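Local coordinates for protein CLPV1 (Pseudomonas aeruginosa, PDB 4UQW) that probably disassembles the contracted TssB-TssC sheath of the type VI secretion system as a ClpV ATPase, represented here by its N domain, at residues A[31-42]-A[80-91]; A[62-73]-A[136-144]. One frame throughout, in Å; residues are numbered along the deposited sequence.

How the contacts relate
Both contacts lie in one compact, mostly helical Clp-type N domain, their centres about 23 Å apart. Along the chain their segments alternate: 31-42, 62-73, 80-91, 136-144. Helix 66-79 begins in contact 2 and runs on to the loop 80-91 of contact 1. The two meet directly at Val41, whose CB lies 3.7 Å from CD1 of Leu136 and whose CG2 lies 3.7 Å from O of Leu73, so Val41 of contact 1 packs on both segments of contact 2. Contact 1 is the more superficial and carries Leu90, which with Arg8, Phe12 and Tyr20 lines the benzamidine pocket; the Leu90 side chain is about 4 Å from the ligand.

Contact 1 of 2, residues A[31-42]-A[80-91]; sequences KLRGNPYVELVH and LPRGSTSITDLS
Leu80 reaches in among Asn35, Glu39, Val41 and His42. Its CD1 sits 3.5 Å from CE1 of His42 and meets CG1 of Val41 tip to tip, while CD2 slides past the Glu39 carboxylate in the opposite direction. The Asn35 side chain crosses Leu80 at about a right angle: ND2 donates to O of Pro81 at 2.8 Å, approaching from above that carbonyl's plane, and OD1 accepts from NE2 of His42 in a nearly straight bond (171°). The imidazole is thereby fixed at both ends, since ND1 takes the N-H of Glu39, the N-cap of helix 40-49. Farther along, the two segments pair as a two-stranded parallel sheet, Tyr37 beside Asp89 and Val38 beside Leu90, the small sheet of this mostly helical Clp N domain. Val38 N donates to O of Asp89 and Val38 O accepts from N of Ser91, both at 2.8 Å. Val38 and Leu90 point the same way, side by side, with CB of Val38 3.8 Å from CD2 of Leu90; Leu90 also touches Arg8 and Phe12, its partners in the benzamidine pocket. On the other face CE1 of the Tyr37 ring meets CB of Asp89 at 3.9 Å, and the carboxylate turns away to a salt bridge with Arg8. Lys31, bent at its last two torsions, curls its NZ back to OG1 of Thr88 at 3.0 Å. At the opposite end, NH2 of Arg82 lies over one face of the Arg33 guanidinium, a closeness probably eased by the Arg33 salt bridge to Asp78.

Contact 2 of 2, residues A[62-73]-A[136-144]; sequences SGIDPARLAKDL and LSAEFAKLK
Leu69 and Phe140 cross at about a right angle in the apolar centre, CD1 of Leu69 lying 3.6 Å from CZ of the ring. Leu73 brings CD2 to the ring's edge, near its plane, and sets it 4.1 Å from CB of Leu136. Farther along the ring, Ile64 CD1 packs on CD1 of Phe140 (4.2 Å) and on CD2 of Leu143 (3.8 Å). CG1 of Ile64, anti to the carbonyl carbon (chi1 -76°), comes within 3.3 Å of O of Glu139, in the 3-10 segment. Helix 40-49 closes this layer with Leu48 and Phe44, and Val59 of helix 54-61 covers Ile64 and Leu69. The contact thus sets the first two turns of helix 66-79 and the residues before it against the 3-10 segment 138-142 that links helices 127-136 and 145-150. Glu139 spans the apolar and polar parts: its CB and CG pack on Ile64 CG2 and Arg68 CG, and a bend at chi2 (-61°) turns the carboxylate back toward Asp65. There OE1 takes the backbone N-H of Asp65 at 3.0 Å and, from the opposite face of the carboxylate plane, NZ of Lys142 in a salt bridge. Asp65 itself caps helix 66-79 through OD1. At the other polar edge, Ser137 OG, just before the 3-10 segment, donates to the anti lone pair of Asp72 OD2 (2.7 Å) within the helix and accepts from N of Glu139, forming an ST turn. The two donors on OE1, one cationic, would probably stabilise Glu139 as a carboxylate.

Contact 1 of 2, residues A[31-42]-A[80-91]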
loop_
_atom_site.group_PDB
_atom_site.type_symbol
_atom_site.label_atom_id
_atom_site.label_comp_id
_atom_site.label_asym_id
_atom_site.label_seq_id
_atom_site.Cartn_x
_atom_site.Cartn_y
_atom_site.Cartn_z
ATOM N N LYS A 31 9.265 0.705 13.863
ATOM C CA LYS A 31 10.327 0.516 14.860
ATOM C C LYS A 31 10.107 1.365 16.093
ATOM O O LYS A 31 10.351 0.877 17.222
ATOM C CB LYS A 31 11.682 0.838 14.270
ATOM C CG LYS A 31 12.165 -0.236 13.320
ATOM C CD LYS A 31 13.595 -0.000 12.882
ATOM C CE LYS A 31 14.624 -0.446 13.990
ATOM N NZ LYS A 31 14.582 -1.937 14.240
ATOM N N LEU A 32 9.649 2.610 15.923
ATOM C CA LEU A 32 9.373 3.467 17.085
ATOM C C LEU A 32 8.295 2.844 17.971
ATOM O O LEU A 32 8.348 2.950 19.210
ATOM C CB LEU A 32 8.960 4.865 16.650
ATOM C CG LEU A 32 10.141 5.661 16.104
ATOM C CD1 LEU A 32 9.666 7.005 15.603
ATOM C CD2 LEU A 32 11.231 5.824 17.160
ATOM N N ARG A 33 7.331 2.186 17.355
ATOM C CA ARG A 33 6.234 1.561 18.111
ATOM C C ARG A 33 6.565 0.206 18.691
ATOM O O ARG A 33 5.797 -0.332 19.507
ATOM C CB ARG A 33 5.001 1.373 17.218
ATOM C CG ARG A 33 4.531 2.632 16.543
ATOM C CD ARG A 33 3.521 3.371 17.366
ATOM N NE ARG A 33 2.204 2.825 17.094
ATOM C CZ ARG A 33 1.068 3.379 17.489
ATOM N NH1 ARG A 33 1.082 4.514 18.181
ATOM N NH2 ARG A 33 -0.076 2.788 17.185
ATOM N N GLY A 34 7.659 -0.376 18.232
ATOM C CA GLY A 34 8.043 -1.720 18.630
ATOM C C GLY A 34 7.182 -2.812 18.023
ATOM O O GLY A 34 7.073 -3.921 18.531
ATOM N N ASN A 35 6.617 -2.527 16.837
ATOM C CA ASN A 35 5.826 -3.556 16.144
ATOM C C ASN A 35 6.776 -4.518 15.401
ATOM O O ASN A 35 7.851 -4.085 14.924
ATOM C CB ASN A 35 4.829 -2.939 15.113
ATOM C CG ASN A 35 3.858 -1.929 15.714
ATOM O OD1 ASN A 35 3.598 -0.881 15.115
ATOM N ND2 ASN A 35 3.326 -2.229 16.946
ATOM N N PRO A 36 6.439 -5.808 15.297
ATOM C CA PRO A 36 7.454 -6.740 14.797
ATOM C C PRO A 36 7.631 -6.717 13.286
ATOM O O PRO A 36 8.738 -7.063 12.787
ATOM C CB PRO A 36 6.948 -8.122 15.249
ATOM C CG PRO A 36 5.455 -7.915 15.428
ATOM C CD PRO A 36 5.316 -6.496 15.954
ATOM N N TYR A 37 6.590 -6.278 12.554
ATOM C CA TYR A 37 6.633 -6.290 11.069
ATOM C C TYR A 37 6.099 -5.011 10.536
ATOM O O TYR A 37 5.079 -4.496 11.019
ATOM C CB TYR A 37 5.796 -7.494 10.453
ATOM C CG TYR A 37 6.402 -8.811 10.892
ATOM C CD1 TYR A 37 7.542 -9.306 10.253
ATOM C CD2 TYR A 37 5.901 -9.491 12.008
ATOM C CE1 TYR A 37 8.165 -10.464 10.702
ATOM C CE2 TYR A 37 6.512 -10.636 12.475
ATOM C CZ TYR A 37 7.631 -11.118 11.812
ATOM O OH TYR A 37 8.247 -12.255 12.276
ATOM N N VAL A 38 6.778 -4.483 9.505
ATOM C CA VAL A 38 6.248 -3.380 8.724
ATOM C C VAL A 38 5.104 -3.924 7.836
ATOM O O VAL A 38 5.317 -4.798 7.004
ATOM C CB VAL A 38 7.318 -2.752 7.856
ATOM C CG1 VAL A 38 6.770 -1.492 7.218
ATOM C CG2 VAL A 38 8.536 -2.407 8.735
ATOM N N GLU A 39 3.887 -3.462 8.124
ATOM C CA GLU A 39 2.684 -4.022 7.506
ATOM C C GLU A 39 2.056 -3.077 6.540
ATOM O O GLU A 39 2.420 -1.898 6.446
ATOM C CB GLU A 39 1.645 -4.331 8.578
ATOM C CG GLU A 39 2.076 -5.482 9.504
ATOM C CD GLU A 39 0.952 -5.919 10.401
ATOM O OE1 GLU A 39 -0.226 -5.553 10.143
ATOM O OE2 GLU A 39 1.266 -6.627 11.377
ATOM N N LEU A 40 1.081 -3.628 5.803
ATOM C CA LEU A 40 0.308 -2.767 4.942
ATOM C C LEU A 40 -0.295 -1.564 5.714
ATOM O O LEU A 40 -0.343 -0.440 5.187
ATOM C CB LEU A 40 -0.815 -3.535 4.273
ATOM C CG LEU A 40 -0.438 -4.581 3.236
ATOM C CD1 LEU A 40 -1.723 -5.356 2.793
ATOM C CD2 LEU A 40 0.214 -3.949 2.040
ATOM N N VAL A 41 -0.740 -1.791 6.972
ATOM C CA VAL A 41 -1.361 -0.666 7.675
ATOM C C VAL A 41 -0.315 0.467 7.933
ATOM O O VAL A 41 -0.644 1.656 7.796
ATOM C CB VAL A 41 -2.025 -1.139 8.980
ATOM C CG1 VAL A 41 -0.991 -1.656 9.993
ATOM C CG2 VAL A 41 -2.819 0.024 9.609
ATOM N N HIS A 42 0.950 0.109 8.235
ATOM C CA HIS A 42 1.969 1.154 8.409
ATOM C C HIS A 42 2.175 1.923 7.116
ATOM O O HIS A 42 2.342 3.143 7.117
ATOM C CB HIS A 42 3.336 0.558 8.819
ATOM C CG HIS A 42 3.358 -0.108 10.157
ATOM N ND1 HIS A 42 3.436 -1.474 10.255
ATOM C CD2 HIS A 42 3.358 0.382 11.421
ATOM C CE1 HIS A 42 3.502 -1.818 11.537
ATOM N NE2 HIS A 42 3.450 -0.712 12.258
ATOM N N LEU A 80 -1.724 -3.451 16.975
ATOM C CA LEU A 80 -0.618 -4.352 16.696
ATOM C C LEU A 80 0.172 -4.708 17.925
ATOM O O LEU A 80 0.260 -3.931 18.866
ATOM C CB LEU A 80 0.342 -3.711 15.685
ATOM C CG LEU A 80 -0.266 -3.380 14.317
ATOM C CD1 LEU A 80 0.736 -2.631 13.445
ATOM C CD2 LEU A 80 -0.633 -4.695 13.674
ATOM N N PRO A 81 0.803 -5.892 17.911
ATOM C CA PRO A 81 1.655 -6.239 19.051
ATOM C C PRO A 81 2.832 -5.275 19.190
ATOM O O PRO A 81 3.363 -4.785 18.156
ATOM C CB PRO A 81 2.108 -7.665 18.742
ATOM C CG PRO A 81 1.783 -7.949 17.393
ATOM C CD PRO A 81 0.796 -6.919 16.855
ATOM N N ARG A 82 3.239 -5.004 20.429
ATOM C CA ARG A 82 4.280 -4.020 20.700
ATOM C C ARG A 82 5.402 -4.619 21.500
ATOM O O ARG A 82 5.374 -5.795 21.834
ATOM C CB ARG A 82 3.739 -2.806 21.452
ATOM C CG ARG A 82 2.678 -1.984 20.738
ATOM C CD ARG A 82 2.043 -0.929 21.686
ATOM N NE ARG A 82 1.079 -0.051 21.002
ATOM C CZ ARG A 82 0.538 1.055 21.525
ATOM N NH1 ARG A 82 0.863 1.448 22.757
ATOM N NH2 ARG A 82 -0.343 1.774 20.821
ATOM N N GLY A 83 6.390 -3.784 21.805
ATOM C CA GLY A 83 7.533 -4.207 22.594
ATOM C C GLY A 83 8.328 -5.346 21.989
ATOM O O GLY A 83 8.919 -6.164 22.696
ATOM N N SER A 84 8.364 -5.390 20.670
ATOM C CA SER A 84 9.102 -6.411 19.976
ATOM C C SER A 84 10.564 -6.155 20.230
ATOM O O SER A 84 11.042 -5.035 20.050
ATOM C CB SER A 84 8.782 -6.379 18.470
ATOM O OG SER A 84 9.547 -7.335 17.772
ATOM N N THR A 85 11.260 -7.188 20.688
ATOM C CA THR A 85 12.694 -7.102 20.913
ATOM C C THR A 85 13.409 -7.825 19.776
ATOM O O THR A 85 14.636 -7.856 19.715
ATOM C CB THR A 85 13.095 -7.705 22.283
ATOM O OG1 THR A 85 14.477 -7.432 22.549
ATOM C CG2 THR A 85 12.847 -9.211 22.308
ATOM N N SER A 86 12.629 -8.405 18.871
ATOM C CA SER A 86 13.204 -9.096 17.727
ATOM C C SER A 86 13.719 -8.085 16.702
ATOM O O SER A 86 13.506 -6.875 16.816
ATOM C CB SER A 86 12.177 -10.045 17.078
ATOM O OG SER A 86 10.857 -9.514 17.115
ATOM N N ILE A 87 14.412 -8.575 15.693
ATOM C CA ILE A 87 14.804 -7.699 14.621
ATOM C C ILE A 87 13.545 -7.486 13.775
ATOM O O ILE A 87 12.838 -8.440 13.415
ATOM C CB ILE A 87 15.949 -8.285 13.776
ATOM C CG1 ILE A 87 16.313 -7.321 12.655
ATOM C CG2 ILE A 87 15.587 -9.665 13.230
ATOM C CD1 ILE A 87 17.631 -7.670 11.976
ATOM N N THR A 88 13.263 -6.231 13.478
ATOM C CA THR A 88 12.113 -5.866 12.678
ATOM C C THR A 88 12.271 -6.466 11.276
ATOM O O THR A 88 13.377 -6.570 10.744
ATOM C CB THR A 88 12.010 -4.353 12.568
ATOM O OG1 THR A 88 12.295 -3.785 13.854
ATOM C CG2 THR A 88 10.629 -3.913 12.088
ATOM N N ASP A 89 11.137 -6.776 10.627
ATOM C CA ASP A 89 11.172 -7.223 9.224
ATOM C C ASP A 89 9.939 -6.699 8.495
ATOM O O ASP A 89 9.064 -6.116 9.076
ATOM C CB ASP A 89 11.241 -8.775 9.109
ATOM C CG ASP A 89 12.003 -9.257 7.886
ATOM O OD1 ASP A 89 12.143 -8.504 6.924
ATOM O OD2 ASP A 89 12.547 -10.382 7.897
ATOM N N LEU A 90 9.931 -6.933 7.172
ATOM C CA LEU A 90 8.733 -6.579 6.380
ATOM C C LEU A 90 7.729 -7.689 6.393
ATOM O O LEU A 90 8.109 -8.833 6.337
ATOM C CB LEU A 90 9.099 -6.345 4.925
ATOM C CG LEU A 90 10.201 -5.317 4.725
ATOM C CD1 LEU A 90 10.573 -5.291 3.169
ATOM C CD2 LEU A 90 9.856 -3.920 5.221
ATOM N N SER A 91 6.436 -7.369 6.529
ATOM C CA SER A 91 5.381 -8.347 6.314
ATOM C C SER A 91 5.428 -8.993 4.909
ATOM O O SER A 91 5.637 -8.288 3.911
ATOM C CB SER A 91 4.036 -7.642 6.449
ATOM O OG SER A 91 2.933 -8.515 6.149
HETATM O O HOH W 1 0.813 -0.987 18.315
HETATM O O HOH W 2 10.316 -3.336 15.639
HETATM O O HOH W 3 10.291 -9.318 13.524
HETATM O O HOH W 4 0.808 -6.410 6.166
#

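Contact 2 of 2, residues A[62-73]-A[136-144]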
loop_
_atom_site.group_PDB
_atom_site.type_symbol
_atom_site.label_atom_id
_atom_site.label_comp_id
_atom_site.label_asym_id
_atom_site.label_seq_id
_atom_site.Cartn_x
_atom_site.Cartn_y
_atom_site.Cartn_z
ATOM N N SER A 62 -13.746 7.209 -4.866
ATOM C CA SER A 62 -14.477 5.975 -4.582
ATOM C C SER A 62 -15.603 6.177 -3.588
ATOM O O SER A 62 -16.336 5.244 -3.289
ATOM C CB SER A 62 -13.540 4.909 -4.024
ATOM O OG SER A 62 -12.560 4.525 -4.998
ATOM N N GLY A 63 -15.720 7.377 -3.031
ATOM C CA GLY A 63 -16.772 7.616 -2.042
ATOM C C GLY A 63 -16.503 7.049 -0.658
ATOM O O GLY A 63 -17.423 6.792 0.116
ATOM N N ILE A 64 -15.231 6.805 -0.361
ATOM C CA ILE A 64 -14.809 6.433 1.001
ATOM C C ILE A 64 -14.805 7.656 1.877
ATOM O O ILE A 64 -14.521 8.773 1.437
ATOM C CB ILE A 64 -13.393 5.767 0.967
ATOM C CG1 ILE A 64 -13.533 4.335 0.458
ATOM C CG2 ILE A 64 -12.698 5.795 2.340
ATOM C CD1 ILE A 64 -12.143 3.627 0.148
ATOM N N ASP A 65 -15.193 7.470 3.158
ATOM C CA ASP A 65 -15.134 8.548 4.145
ATOM C C ASP A 65 -13.687 8.607 4.644
ATOM O O ASP A 65 -13.222 7.724 5.381
ATOM C CB ASP A 65 -16.128 8.265 5.308
ATOM C CG ASP A 65 -16.005 9.249 6.450
ATOM O OD1 ASP A 65 -15.133 10.148 6.406
ATOM O OD2 ASP A 65 -16.790 9.141 7.419
ATOM N N PRO A 66 -12.924 9.637 4.227
ATOM C CA PRO A 66 -11.509 9.620 4.622
ATOM C C PRO A 66 -11.300 9.733 6.117
ATOM O O PRO A 66 -10.284 9.232 6.618
ATOM C CB PRO A 66 -10.913 10.850 3.904
ATOM C CG PRO A 66 -12.093 11.719 3.581
ATOM C CD PRO A 66 -13.315 10.836 3.449
ATOM N N ALA A 67 -12.255 10.347 6.818
ATOM C CA ALA A 67 -12.103 10.460 8.259
ATOM C C ALA A 67 -12.337 9.073 8.894
ATOM O O ALA A 67 -11.680 8.707 9.883
ATOM C CB ALA A 67 -13.081 11.492 8.822
ATOM N N ARG A 68 -13.280 8.319 8.365
ATOM C CA ARG A 68 -13.477 6.982 8.896
ATOM C C ARG A 68 -12.266 6.092 8.655
ATOM O O ARG A 68 -11.825 5.323 9.509
ATOM C CB ARG A 68 -14.737 6.353 8.303
ATOM C CG ARG A 68 -14.926 4.885 8.690
ATOM C CD ARG A 68 -15.476 4.771 10.059
ATOM N NE ARG A 68 -16.670 5.564 10.273
ATOM C CZ ARG A 68 -17.217 5.759 11.463
ATOM N NH1 ARG A 68 -16.667 5.172 12.538
ATOM N NH2 ARG A 68 -18.270 6.520 11.537
ATOM N N LEU A 69 -11.703 6.195 7.442
ATOM C CA LEU A 69 -10.531 5.421 7.076
ATOM C C LEU A 69 -9.407 5.776 8.027
ATOM O O LEU A 69 -8.727 4.869 8.517
ATOM C CB LEU A 69 -10.133 5.681 5.579
ATOM C CG LEU A 69 -8.815 5.017 5.181
ATOM C CD1 LEU A 69 -8.930 3.516 5.420
ATOM C CD2 LEU A 69 -8.580 5.389 3.689
ATOM N N ALA A 70 -9.228 7.079 8.301
ATOM C CA ALA A 70 -8.135 7.485 9.199
ATOM C C ALA A 70 -8.319 6.879 10.603
ATOM O O ALA A 70 -7.362 6.380 11.214
ATOM C CB ALA A 70 -8.074 8.988 9.286
ATOM N N LYS A 71 -9.558 6.893 11.080
ATOM C CA LYS A 71 -9.907 6.341 12.385
ATOM C C LYS A 71 -9.583 4.825 12.400
ATOM O O LYS A 71 -9.006 4.259 13.366
ATOM C CB LYS A 71 -11.385 6.576 12.711
ATOM C CG LYS A 71 -11.875 6.022 14.025
ATOM C CD LYS A 71 -13.323 6.427 14.200
ATOM C CE LYS A 71 -13.858 6.078 15.565
ATOM N NZ LYS A 71 -13.836 4.606 15.740
ATOM N N ASP A 72 -10.014 4.136 11.345
ATOM C CA ASP A 72 -9.797 2.715 11.294
ATOM C C ASP A 72 -8.304 2.356 11.234
ATOM O O ASP A 72 -7.891 1.365 11.875
ATOM C CB ASP A 72 -10.511 2.123 10.060
ATOM C CG ASP A 72 -12.045 2.090 10.221
ATOM O OD1 ASP A 72 -12.579 2.231 11.364
ATOM O OD2 ASP A 72 -12.768 1.980 9.200
ATOM N N LEU A 73 -7.512 3.097 10.453
ATOM C CA LEU A 73 -6.101 2.765 10.344
ATOM C C LEU A 73 -5.401 3.030 11.652
ATOM O O LEU A 73 -4.524 2.223 12.065
ATOM C CB LEU A 73 -5.417 3.564 9.219
ATOM C CG LEU A 73 -5.965 3.224 7.824
ATOM C CD1 LEU A 73 -5.193 4.114 6.825
ATOM C CD2 LEU A 73 -5.769 1.750 7.474
ATOM N N LEU A 136 -8.409 -4.079 7.670
ATOM C CA LEU A 136 -7.976 -2.801 8.209
ATOM C C LEU A 136 -9.104 -1.787 8.281
ATOM O O LEU A 136 -9.246 -1.053 9.267
ATOM C CB LEU A 136 -6.826 -2.235 7.369
ATOM C CG LEU A 136 -5.566 -3.109 7.333
ATOM C CD1 LEU A 136 -4.494 -2.438 6.507
ATOM C CD2 LEU A 136 -5.070 -3.340 8.755
ATOM N N SER A 137 -9.913 -1.732 7.227
ATOM C CA SER A 137 -11.082 -0.821 7.237
ATOM C C SER A 137 -12.132 -1.355 6.303
ATOM O O SER A 137 -11.847 -1.599 5.114
ATOM C CB SER A 137 -10.696 0.595 6.775
ATOM O OG SER A 137 -11.854 1.425 6.749
ATOM N N ALA A 138 -13.364 -1.462 6.825
ATOM C CA ALA A 138 -14.471 -1.789 5.963
ATOM C C ALA A 138 -14.690 -0.746 4.878
ATOM O O ALA A 138 -15.305 -1.074 3.848
ATOM C CB ALA A 138 -15.745 -1.955 6.791
ATOM N N GLU A 139 -14.129 0.460 5.021
ATOM C CA GLU A 139 -14.222 1.463 3.936
ATOM C C GLU A 139 -13.640 0.899 2.649
ATOM O O GLU A 139 -14.091 1.225 1.545
ATOM C CB GLU A 139 -13.466 2.776 4.268
ATOM C CG GLU A 139 -14.172 3.592 5.396
ATOM C CD GLU A 139 -15.560 3.981 4.990
ATOM O OE1 GLU A 139 -15.769 4.697 4.004
ATOM O OE2 GLU A 139 -16.553 3.629 5.710
ATOM N N PHE A 140 -12.603 0.071 2.754
ATOM C CA PHE A 140 -12.007 -0.425 1.505
ATOM C C PHE A 140 -12.880 -1.410 0.730
ATOM O O PHE A 140 -12.612 -1.662 -0.454
ATOM C CB PHE A 140 -10.654 -1.093 1.784
ATOM C CG PHE A 140 -9.553 -0.141 2.185
ATOM C CD1 PHE A 140 -9.156 0.885 1.344
ATOM C CD2 PHE A 140 -8.863 -0.339 3.381
ATOM C CE1 PHE A 140 -8.085 1.724 1.688
ATOM C CE2 PHE A 140 -7.761 0.475 3.700
ATOM C CZ PHE A 140 -7.386 1.492 2.850
ATOM N N ALA A 141 -13.948 -1.943 1.334
ATOM C CA ALA A 141 -14.902 -2.718 0.575
ATOM C C ALA A 141 -15.672 -1.876 -0.419
ATOM O O ALA A 141 -16.303 -2.408 -1.348
ATOM C CB ALA A 141 -15.859 -3.443 1.522
ATOM N N LYS A 142 -15.580 -0.561 -0.295
ATOM C CA LYS A 142 -16.225 0.336 -1.266
ATOM C C LYS A 142 -15.409 0.474 -2.577
ATOM O O LYS A 142 -15.927 0.956 -3.600
ATOM C CB LYS A 142 -16.424 1.720 -0.640
ATOM C CG LYS A 142 -17.393 1.709 0.565
ATOM C CD LYS A 142 -17.491 3.031 1.269
ATOM C CE LYS A 142 -18.399 2.830 2.488
ATOM N NZ LYS A 142 -18.602 4.066 3.237
ATOM N N LEU A 143 -14.152 0.045 -2.568
ATOM C CA LEU A 143 -13.359 0.108 -3.797
ATOM C C LEU A 143 -13.874 -0.861 -4.825
ATOM O O LEU A 143 -14.223 -1.994 -4.515
ATOM C CB LEU A 143 -11.897 -0.200 -3.534
ATOM C CG LEU A 143 -11.189 0.749 -2.583
ATOM C CD1 LEU A 143 -9.817 0.198 -2.336
ATOM C CD2 LEU A 143 -11.142 2.126 -3.199
ATOM N N LYS A 144 -13.864 -0.432 -6.069
ATOM C CA LYS A 144 -14.372 -1.290 -7.141
ATOM C C LYS A 144 -13.278 -1.424 -8.154
ATOM O O LYS A 144 -13.019 -0.472 -8.893
ATOM C CB LYS A 144 -15.637 -0.685 -7.810
ATOM C CG LYS A 144 -16.875 -0.536 -6.881
ATOM C CD LYS A 144 -17.170 -1.835 -6.159
ATOM C CE LYS A 144 -18.104 -1.636 -4.951
ATOM N NZ LYS A 144 -17.865 -2.661 -3.877
HETATM O O HOH W 5 -13.353 2.248 -6.556
HETATM O O HOH W 6 -16.645 3.194 -5.130
HETATM O O HOH W 7 -9.462 -0.796 12.553
#